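Local atomic coordinates of AB hydrolase-1 domain-containing protein (Parabacteroides distasonis, PDB entry 4Q34), a protein that belongs to the alpha/beta hydrolase family and probably acts as an esterase, its substrate unknown. Residues 194-199 against 311-316; 202-207 against 266-271; 241-246 against 282-287. All coordinates share one frame; numbering follows the deposited sequence.

Contact 1. Residues 194-199 against 311-316; sequences AIASYE and DLLSEW
A196 and L313 mark the closest backbone approach, their CA atoms 8.0 Å apart, where strand 194-198 and helix 311-316 run nearly antiparallel at 161° with axes 10.9 Å from each other. No hydrogen bond crosses this gap, and side chains fill it. L313 is the central piece. Its CG stands anti to the backbone N (chi1 -180°), which carries the two methyls out toward the strand, where they part company. CD1 settles on the methyl of A196, with L313 CD1 3.7 Å from A196 CB. The other branch turns to the phenol end of Y198, and L313 CD2 lies 3.7 Å from Y198 OH. L313 CB is equally near that hydroxyl, so the tyrosine slants across the root and one branch of the leucine. One helical turn on, W316 repeats the extended first torsion (chi1 -173°) and brings the far corner of its indole to the strand. W316 CH2 lies 3.9 Å from A194 CB and 3.8 Å from I195 O, meeting both at a slant. The small residues A194 and A196 thus receive the larger helix side chains, while I195 directs its own side chain away from the helix. Around this layer, F76 of helix 72-78 packs on L313, V243 and Y245 meet W316, and the ring of Y198 stacks with that of Y245. Just past the strand, E199 is hydrogen-bonded through OE1 to H298 ND1 and salt-bridged to R117, consistent with the acid-histidine pair of a hydrolase catalytic triad. The whole is a worked case of the alpha/beta hydrolase fold, in which a helix lies against one face of the central sheet and a strand ends at the likely active site.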
loop_
_atom_site.group_PDB
_atom_site.type_symbol
_atom_site.label_atom_id
_atom_site.label_comp_id
_atom_site.label_asym_id
_atom_site.label_seq_id
_atom_site.Cartn_x
_atom_site.Cartn_y
_atom_site.Cartn_z
ATOM N N ALA A 194 -2.039 4.863 25.110
ATOM C CA ALA A 194 -1.427 3.587 25.506
ATOM C C ALA A 194 -0.643 3.074 24.339
ATOM O O ALA A 194 -0.904 3.422 23.176
ATOM C CB ALA A 194 -2.460 2.547 25.954
ATOM N N ILE A 195 0.315 2.222 24.653
ATOM C CA ILE A 195 1.152 1.608 23.622
ATOM C C ILE A 195 1.273 0.122 23.932
ATOM O O ILE A 195 1.634 -0.212 25.063
ATOM C CB ILE A 195 2.572 2.187 23.582
ATOM C CG1 ILE A 195 2.571 3.679 23.293
ATOM C CG2 ILE A 195 3.410 1.452 22.543
ATOM C CD1 ILE A 195 3.907 4.361 23.503
ATOM N N ALA A 196 0.970 -0.707 22.932
ATOM C CA ALA A 196 1.275 -2.135 22.957
ATOM C C ALA A 196 2.318 -2.397 21.888
ATOM O O ALA A 196 2.102 -2.054 20.714
ATOM C CB ALA A 196 0.038 -2.977 22.672
ATOM N N SER A 197 3.395 -3.067 22.258
ATOM C CA SER A 197 4.467 -3.334 21.320
ATOM C C SER A 197 4.827 -4.804 21.254
ATOM O O SER A 197 5.089 -5.443 22.309
ATOM C CB SER A 197 5.707 -2.490 21.662
ATOM O OG SER A 197 6.674 -2.564 20.626
ATOM N N TYR A 198 4.870 -5.327 20.025
ATOM C CA TYR A 198 5.290 -6.692 19.777
ATOM C C TYR A 198 6.786 -6.716 19.445
ATOM O O TYR A 198 7.223 -6.054 18.479
ATOM C CB TYR A 198 4.493 -7.360 18.636
ATOM C CG TYR A 198 3.074 -7.592 19.055
ATOM C CD1 TYR A 198 2.705 -8.742 19.743
ATOM C CD2 TYR A 198 2.151 -6.611 18.878
ATOM C CE1 TYR A 198 1.423 -8.909 20.219
ATOM C CE2 TYR A 198 0.860 -6.742 19.326
ATOM C CZ TYR A 198 0.485 -7.914 19.998
ATOM O OH TYR A 198 -0.794 -8.074 20.487
ATOM N N GLU A 199 7.559 -7.407 20.273
ATOM C CA GLU A 199 8.996 -7.576 20.046
ATOM C C GLU A 199 9.710 -6.291 19.609
ATOM O O GLU A 199 10.361 -6.263 18.570
ATOM C CB GLU A 199 9.280 -8.690 19.034
ATOM C CG GLU A 199 8.704 -10.022 19.501
ATOM C CD GLU A 199 9.621 -11.212 19.335
ATOM O OE1 GLU A 199 10.592 -11.133 18.549
ATOM O OE2 GLU A 199 9.351 -12.274 19.979
ATOM N N ASP A 311 -6.586 -12.092 21.687
ATOM C CA ASP A 311 -7.345 -12.123 22.920
ATOM C C ASP A 311 -6.587 -11.515 24.119
ATOM O O ASP A 311 -7.173 -10.841 24.982
ATOM C CB ASP A 311 -7.773 -13.562 23.278
ATOM C CG ASP A 311 -8.841 -14.134 22.337
ATOM O OD1 ASP A 311 -9.504 -13.386 21.599
ATOM O OD2 ASP A 311 -9.000 -15.379 22.332
ATOM N N LEU A 312 -5.283 -11.770 24.163
ATOM C CA LEU A 312 -4.418 -11.209 25.203
ATOM C C LEU A 312 -4.406 -9.709 25.107
ATOM O O LEU A 312 -4.530 -9.010 26.122
ATOM C CB LEU A 312 -2.973 -11.696 25.084
ATOM C CG LEU A 312 -2.654 -13.070 25.642
ATOM C CD1 LEU A 312 -1.223 -13.362 25.234
ATOM C CD2 LEU A 312 -2.846 -13.105 27.152
ATOM N N LEU A 313 -4.249 -9.202 23.893
ATOM C CA LEU A 313 -4.304 -7.771 23.706
ATOM C C LEU A 313 -5.692 -7.187 24.093
ATOM O O LEU A 313 -5.761 -6.154 24.786
ATOM C CB LEU A 313 -3.925 -7.378 22.268
ATOM C CG LEU A 313 -3.944 -5.876 21.951
ATOM C CD1 LEU A 313 -3.084 -5.031 22.880
ATOM C CD2 LEU A 313 -3.568 -5.677 20.491
ATOM N N SER A 314 -6.772 -7.801 23.636
ATOM C CA SER A 314 -8.137 -7.314 23.994
ATOM C C SER A 314 -8.304 -7.262 25.516
ATOM O O SER A 314 -8.913 -6.374 26.049
ATOM C CB SER A 314 -9.229 -8.216 23.431
ATOM O OG SER A 314 -9.378 -8.065 22.032
ATOM N N GLU A 315 -7.775 -8.266 26.214
ATOM C CA GLU A 315 -7.877 -8.317 27.638
ATOM C C GLU A 315 -7.197 -7.097 28.285
ATOM O O GLU A 315 -7.751 -6.439 29.161
ATOM C CB GLU A 315 -7.279 -9.673 28.167
ATOM C CG GLU A 315 -7.272 -9.815 29.683
ATOM C CD GLU A 315 -6.730 -11.167 30.155
ATOM O OE1 GLU A 315 -5.528 -11.348 29.996
ATOM O OE2 GLU A 315 -7.509 -11.982 30.698
ATOM N N TRP A 316 -5.966 -6.831 27.868
ATOM C CA TRP A 316 -5.206 -5.689 28.398
ATOM C C TRP A 316 -5.922 -4.389 28.099
ATOM O O TRP A 316 -6.056 -3.533 28.957
ATOM C CB TRP A 316 -3.833 -5.681 27.769
ATOM C CG TRP A 316 -2.926 -4.688 28.321
ATOM C CD1 TRP A 316 -2.249 -4.750 29.497
ATOM C CD2 TRP A 316 -2.566 -3.451 27.713
ATOM N NE1 TRP A 316 -1.495 -3.601 29.657
ATOM C CE2 TRP A 316 -1.669 -2.798 28.586
ATOM C CE3 TRP A 316 -2.934 -2.823 26.534
ATOM C CZ2 TRP A 316 -1.090 -1.557 28.281
ATOM C CZ3 TRP A 316 -2.348 -1.593 26.230
ATOM C CH2 TRP A 316 -1.439 -0.989 27.119
#

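Contact 2. Residues 202-207 against 266-271; sequences GAVPFP and LRLMKI
F206 and L268 make the tightest touch here, with F206 CZ 3.4 Å from L268 CD1. The methyl approaches the far end of the phenyl ring obliquely and also lies 3.7 Å from F206 CE1, so the leucine leans on that end rather than on the whole ring. Its second branch serves V204: the two side chains meet tip to tip, V204 CG2 standing 4.0 Å from L268 CD2. The same valine methyl is shared, since V204 CG2 is also 3.7 Å from the selenium SE of selenomethionine M269. M269 starts out pointing away from the strand, but bends at chi2 (-41°) and again at chi3 (-85°) bring the selenium back over both valine methyls. I271 adds a looser touch, its CG2 4.4 Å from F206 CE2. Replacing L268 by an alanine removes both branches, which would probably leave V204 CG2 without its tip-to-tip partner and the end of the F206 ring without its close neighbour on the helix. Behind this first shell, strand 204-207 and helix 266-271 are inclined at 41°, with axes 10.1 Å apart. The strand is held along its edge by backbone bonds of V204 and F206 to strand 226-229, and of V204 to E225. From the helix, W272 donates NE1 to P205 O and sets its ring edge-to-face with F206, while M275 packs on F206 as well. On the sheet side, M269 meets I244 and Y246. Chemically, the direct contact is wholly apolar and lacks any directional bond between the two segments; shape fixes the fit, and orientation is probably supplied by strand pairing and the indole bond to P205.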
loop_
_atom_site.group_PDB
_atom_site.type_symbol
_atom_site.label_atom_id
_atom_site.label_comp_id
_atom_site.label_asym_id
_atom_site.label_seq_id
_atom_site.Cartn_x
_atom_site.Cartn_y
_atom_site.Cartn_z
ATOM N N GLY A 202 15.461 -1.620 19.634
ATOM C CA GLY A 202 16.181 -0.405 19.325
ATOM C C GLY A 202 15.810 0.764 20.227
ATOM O O GLY A 202 14.640 0.920 20.614
ATOM N N ALA A 203 16.833 1.547 20.544
ATOM C CA ALA A 203 16.733 2.867 21.166
ATOM C C ALA A 203 15.778 2.891 22.368
ATOM O O ALA A 203 14.804 3.678 22.431
ATOM C CB ALA A 203 16.358 3.897 20.135
ATOM N N VAL A 204 16.070 2.031 23.326
ATOM C CA VAL A 204 15.257 1.955 24.542
ATOM C C VAL A 204 15.713 3.094 25.453
ATOM O O VAL A 204 16.872 3.187 25.760
ATOM C CB VAL A 204 15.420 0.592 25.224
ATOM C CG1 VAL A 204 14.588 0.540 26.487
ATOM C CG2 VAL A 204 15.053 -0.533 24.250
ATOM N N PRO A 205 14.804 4.000 25.862
ATOM C CA PRO A 205 15.273 5.154 26.576
ATOM C C PRO A 205 15.431 4.945 28.092
ATOM O O PRO A 205 14.494 4.549 28.779
ATOM C CB PRO A 205 14.200 6.226 26.276
ATOM C CG PRO A 205 12.968 5.416 26.138
ATOM C CD PRO A 205 13.395 4.134 25.473
ATOM N N PHE A 206 16.614 5.236 28.590
ATOM C CA PHE A 206 16.903 5.230 30.007
ATOM C C PHE A 206 17.408 6.613 30.459
ATOM O O PHE A 206 17.976 7.365 29.640
ATOM C CB PHE A 206 17.973 4.190 30.301
ATOM C CG PHE A 206 17.509 2.777 30.127
ATOM C CD1 PHE A 206 17.611 2.149 28.912
ATOM C CD2 PHE A 206 17.007 2.080 31.205
ATOM C CE1 PHE A 206 17.205 0.831 28.756
ATOM C CE2 PHE A 206 16.553 0.772 31.045
ATOM C CZ PHE A 206 16.673 0.146 29.828
ATOM N N PRO A 207 17.256 6.941 31.758
ATOM C CA PRO A 207 17.794 8.191 32.248
ATOM C C PRO A 207 19.298 8.231 32.141
ATOM O O PRO A 207 19.968 7.213 32.328
ATOM C CB PRO A 207 17.411 8.226 33.730
ATOM C CG PRO A 207 16.490 7.109 33.953
ATOM C CD PRO A 207 16.637 6.135 32.822
ATOM N N LEU A 266 14.327 -9.057 25.536
ATOM C CA LEU A 266 13.398 -9.448 26.582
ATOM C C LEU A 266 13.942 -9.019 27.938
ATOM O O LEU A 266 13.244 -8.353 28.701
ATOM C CB LEU A 266 13.101 -10.950 26.542
ATOM C CG LEU A 266 12.204 -11.461 27.667
ATOM C CD1 LEU A 266 10.911 -10.694 27.756
ATOM C CD2 LEU A 266 11.955 -12.967 27.552
ATOM N N ARG A 267 15.202 -9.365 28.201
ATOM C CA ARG A 267 15.872 -9.056 29.464
ATOM C C ARG A 267 15.862 -7.544 29.701
ATOM O O ARG A 267 15.546 -7.070 30.779
ATOM C CB ARG A 267 17.314 -9.600 29.421
ATOM C CG ARG A 267 18.146 -9.414 30.680
ATOM C CD ARG A 267 19.641 -9.664 30.402
ATOM N NE ARG A 267 19.861 -10.694 29.394
ATOM C CZ ARG A 267 20.995 -10.856 28.721
ATOM N NH1 ARG A 267 22.018 -10.051 28.937
ATOM N NH2 ARG A 267 21.101 -11.826 27.831
ATOM N N LEU A 268 16.193 -6.807 28.677
ATOM C CA LEU A 268 16.295 -5.353 28.766
ATOM C C LEU A 268 14.966 -4.696 29.019
ATOM O O LEU A 268 14.885 -3.785 29.826
ATOM C CB LEU A 268 16.885 -4.793 27.499
ATOM C CG LEU A 268 17.064 -3.288 27.462
ATOM C CD1 LEU A 268 17.872 -2.795 28.641
ATOM C CD2 LEU A 268 17.684 -2.907 26.134
HETATM N N MSE A 269 13.924 -5.159 28.338
HETATM C CA MSE A 269 12.600 -4.545 28.527
HETATM C C MSE A 269 12.051 -4.803 29.926
HETATM O O MSE A 269 11.355 -3.947 30.505
HETATM C CB MSE A 269 11.606 -4.975 27.472
HETATM C CG MSE A 269 11.977 -4.695 26.054
HETATM SE SE MSE A 269 12.799 -2.947 25.817
HETATM C CE MSE A 269 11.207 -1.869 25.646
ATOM N N LYS A 270 12.366 -5.963 30.520
ATOM C CA LYS A 270 11.978 -6.187 31.904
ATOM C C LYS A 270 12.658 -5.213 32.856
ATOM O O LYS A 270 12.043 -4.750 33.814
ATOM C CB LYS A 270 12.231 -7.642 32.326
ATOM C CG LYS A 270 11.291 -8.585 31.584
ATOM C CD LYS A 270 11.150 -9.930 32.248
ATOM C CE LYS A 270 12.263 -10.823 31.837
ATOM N NZ LYS A 270 12.028 -12.175 32.421
ATOM N N ILE A 271 13.915 -4.867 32.583
ATOM C CA ILE A 271 14.642 -3.901 33.395
ATOM C C ILE A 271 14.029 -2.512 33.225
ATOM O O ILE A 271 13.747 -1.832 34.212
ATOM C CB ILE A 271 16.127 -3.877 33.036
ATOM C CG1 ILE A 271 16.758 -5.224 33.461
ATOM C CG2 ILE A 271 16.815 -2.689 33.694
ATOM C CD1 ILE A 271 18.158 -5.467 32.890
#

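Contact 3. Residues 241-246 against 282-287; sequences PIVIYY and DVTVIH
I242 and D282 begin a parallel ladder whose five backbone hydrogen bonds join strands 242-246 and 283-287. I242 N donates to D282 O at 2.8 Å, almost straight at 171°; T284 N returns to I242 O, and the alternation continues through I244, I286 and Y246. Y246 N closes the series on I286 O at 3.0 Å. Between these bonds come CA-H...O contacts, such as V283 CA to I242 O at 3.2 Å.

Water adds a polar link at the start of the strands. It lies within hydrogen-bonding distance of I242 O (2.8 Å), D282 OD1 and T284 OG1, though it cannot donate to every acceptor around it at once; T284 N remains the sure bond to I242 O. D282 OD2 has its own mate in K320, outside the pair.

Apolar contacts divide between the two faces. I242 and V283 lie side by side, while on the other face I286 CD1 reaches 3.8 Å from Y245 CE1 and 4.0 Å from V243 CG2. With CG1 of I286 beside its own backbone N (chi1 -72°), the chain runs back along the tyrosine ring toward the valine. At the far end, the edge of the H287 ring meets Y246 O, CD2 lying 3.5 Å away, while ND1 is hydrogen-bonded to E290 OE2.

The pair closes a beta-alpha-beta crossover: helix 257-277 packs on the face of I244, Y246 and V283, W316 of helix 306-319 on that of V243 and Y245, and strand 192-198 pairs with the other edge of 242-246, away from 283-287.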
loop_
_atom_site.group_PDB
_atom_site.type_symbol
_atom_site.label_atom_id
_atom_site.label_comp_id
_atom_site.label_asym_id
_atom_site.label_seq_id
_atom_site.Cartn_x
_atom_site.Cartn_y
_atom_site.Cartn_z
ATOM N N PRO A 241 -0.284 3.631 29.984
ATOM C CA PRO A 241 -0.000 2.203 30.075
ATOM C C PRO A 241 0.725 1.650 28.864
ATOM O O PRO A 241 0.421 2.000 27.716
ATOM C CB PRO A 241 -1.389 1.534 30.171
ATOM C CG PRO A 241 -2.374 2.601 30.047
ATOM C CD PRO A 241 -1.721 3.944 29.869
ATOM N N ILE A 242 1.721 0.793 29.124
ATOM C CA ILE A 242 2.484 0.162 28.077
ATOM C C ILE A 242 2.543 -1.347 28.322
ATOM O O ILE A 242 2.728 -1.770 29.459
ATOM C CB ILE A 242 3.913 0.728 28.040
ATOM C CG1 ILE A 242 3.881 2.225 27.726
ATOM C CG2 ILE A 242 4.776 -0.009 27.036
ATOM C CD1 ILE A 242 5.210 2.943 27.850
ATOM N N VAL A 243 2.313 -2.114 27.255
ATOM C CA VAL A 243 2.515 -3.576 27.291
ATOM C C VAL A 243 3.486 -3.963 26.161
ATOM O O VAL A 243 3.446 -3.425 25.084
ATOM C CB VAL A 243 1.170 -4.378 27.278
ATOM C CG1 VAL A 243 0.429 -4.207 25.948
ATOM C CG2 VAL A 243 1.412 -5.869 27.506
ATOM N N ILE A 244 4.346 -4.930 26.451
ATOM C CA ILE A 244 5.358 -5.416 25.530
ATOM C C ILE A 244 5.250 -6.936 25.491
ATOM O O ILE A 244 5.204 -7.549 26.557
ATOM C CB ILE A 244 6.741 -4.980 26.012
ATOM C CG1 ILE A 244 6.879 -3.452 25.861
ATOM C CG2 ILE A 244 7.844 -5.646 25.202
ATOM C CD1 ILE A 244 7.956 -2.875 26.744
ATOM N N TYR A 245 5.186 -7.516 24.277
ATOM C CA TYR A 245 5.089 -8.973 24.090
ATOM C C TYR A 245 6.312 -9.528 23.369
ATOM O O TYR A 245 6.772 -8.954 22.381
ATOM C CB TYR A 245 3.835 -9.370 23.292
ATOM C CG TYR A 245 2.533 -8.923 23.879
ATOM C CD1 TYR A 245 1.905 -9.649 24.873
ATOM C CD2 TYR A 245 1.912 -7.763 23.425
ATOM C CE1 TYR A 245 0.697 -9.233 25.435
ATOM C CE2 TYR A 245 0.692 -7.360 23.947
ATOM C CZ TYR A 245 0.099 -8.088 24.967
ATOM O OH TYR A 245 -1.118 -7.663 25.468
ATOM N N TYR A 246 6.855 -10.640 23.870
ATOM C CA TYR A 246 7.876 -11.404 23.178
ATOM C C TYR A 246 7.425 -12.842 23.017
ATOM O O TYR A 246 6.842 -13.443 23.932
ATOM C CB TYR A 246 9.266 -11.369 23.897
ATOM C CG TYR A 246 9.988 -10.062 23.704
ATOM C CD1 TYR A 246 10.813 -9.857 22.616
ATOM C CD2 TYR A 246 9.813 -9.018 24.594
ATOM C CE1 TYR A 246 11.435 -8.623 22.410
ATOM C CE2 TYR A 246 10.429 -7.778 24.388
ATOM C CZ TYR A 246 11.218 -7.591 23.311
ATOM O OH TYR A 246 11.821 -6.362 23.115
ATOM N N ASP A 282 3.342 2.268 34.375
ATOM C CA ASP A 282 2.487 1.105 34.200
ATOM C C ASP A 282 2.939 0.366 32.950
ATOM O O ASP A 282 2.301 0.470 31.892
ATOM C CB ASP A 282 1.047 1.567 34.058
ATOM C CG ASP A 282 0.083 0.424 33.877
ATOM O OD1 ASP A 282 0.509 -0.746 33.972
ATOM O OD2 ASP A 282 -1.105 0.702 33.651
ATOM N N VAL A 283 4.060 -0.360 33.079
ATOM C CA VAL A 283 4.632 -1.098 31.987
ATOM C C VAL A 283 4.616 -2.583 32.323
ATOM O O VAL A 283 5.063 -2.968 33.385
ATOM C CB VAL A 283 6.081 -0.647 31.731
ATOM C CG1 VAL A 283 6.637 -1.343 30.512
ATOM C CG2 VAL A 283 6.154 0.877 31.618
ATOM N N THR A 284 4.085 -3.368 31.410
ATOM C CA THR A 284 3.947 -4.827 31.569
ATOM C C THR A 284 4.726 -5.466 30.446
ATOM O O THR A 284 4.592 -5.063 29.284
ATOM C CB THR A 284 2.463 -5.219 31.459
ATOM O OG1 THR A 284 1.704 -4.534 32.473
ATOM C CG2 THR A 284 2.261 -6.713 31.635
ATOM N N VAL A 285 5.540 -6.464 30.787
ATOM C CA VAL A 285 6.232 -7.236 29.800
ATOM C C VAL A 285 5.784 -8.676 29.914
ATOM O O VAL A 285 5.857 -9.239 30.993
ATOM C CB VAL A 285 7.739 -7.161 29.981
ATOM C CG1 VAL A 285 8.449 -7.972 28.909
ATOM C CG2 VAL A 285 8.193 -5.707 29.950
ATOM N N ILE A 286 5.304 -9.225 28.803
ATOM C CA ILE A 286 4.771 -10.584 28.753
ATOM C C ILE A 286 5.569 -11.432 27.784
ATOM O O ILE A 286 5.683 -11.097 26.601
ATOM C CB ILE A 286 3.297 -10.535 28.345
ATOM C CG1 ILE A 286 2.496 -9.972 29.520
ATOM C CG2 ILE A 286 2.802 -11.928 27.979
ATOM C CD1 ILE A 286 1.115 -9.541 29.172
ATOM N N HIS A 287 6.125 -12.532 28.283
ATOM C CA HIS A 287 6.805 -13.486 27.460
ATOM C C HIS A 287 5.779 -14.569 27.223
ATOM O O HIS A 287 5.354 -15.276 28.162
ATOM C CB HIS A 287 8.038 -14.019 28.182
ATOM C CG HIS A 287 8.846 -14.987 27.376
ATOM N ND1 HIS A 287 9.584 -15.990 27.964
ATOM C CD2 HIS A 287 8.994 -15.147 26.041
ATOM C CE1 HIS A 287 10.174 -16.715 27.029
ATOM N NE2 HIS A 287 9.842 -16.219 25.854
HETATM O O HOH W 1 0.740 -2.175 31.409
#

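Overall arrangement
The three contacts map one end of the central sheet and its two helical layers. Contact 3 lies in the sheet; contact 1, its centre about 8 Å away, joins the neighbouring strand 192-198 to helix 306-319 on one face, and contact 2, about 12 Å from contact 3, lies beyond the opposite face, where helix 257-277 meets the separate strand 204-207. Contacts 1 and 2 are about 18 Å apart between centres. Along the chain, contact 1 encloses both others, whose segments alternate: 202-207, 241-246, 266-271, 282-287. Helix 306-319 comes last and completes the layered alpha/beta hydrolase core on the face away from helix 257-277, while E199, the probable acid, lies just past strand 192-198.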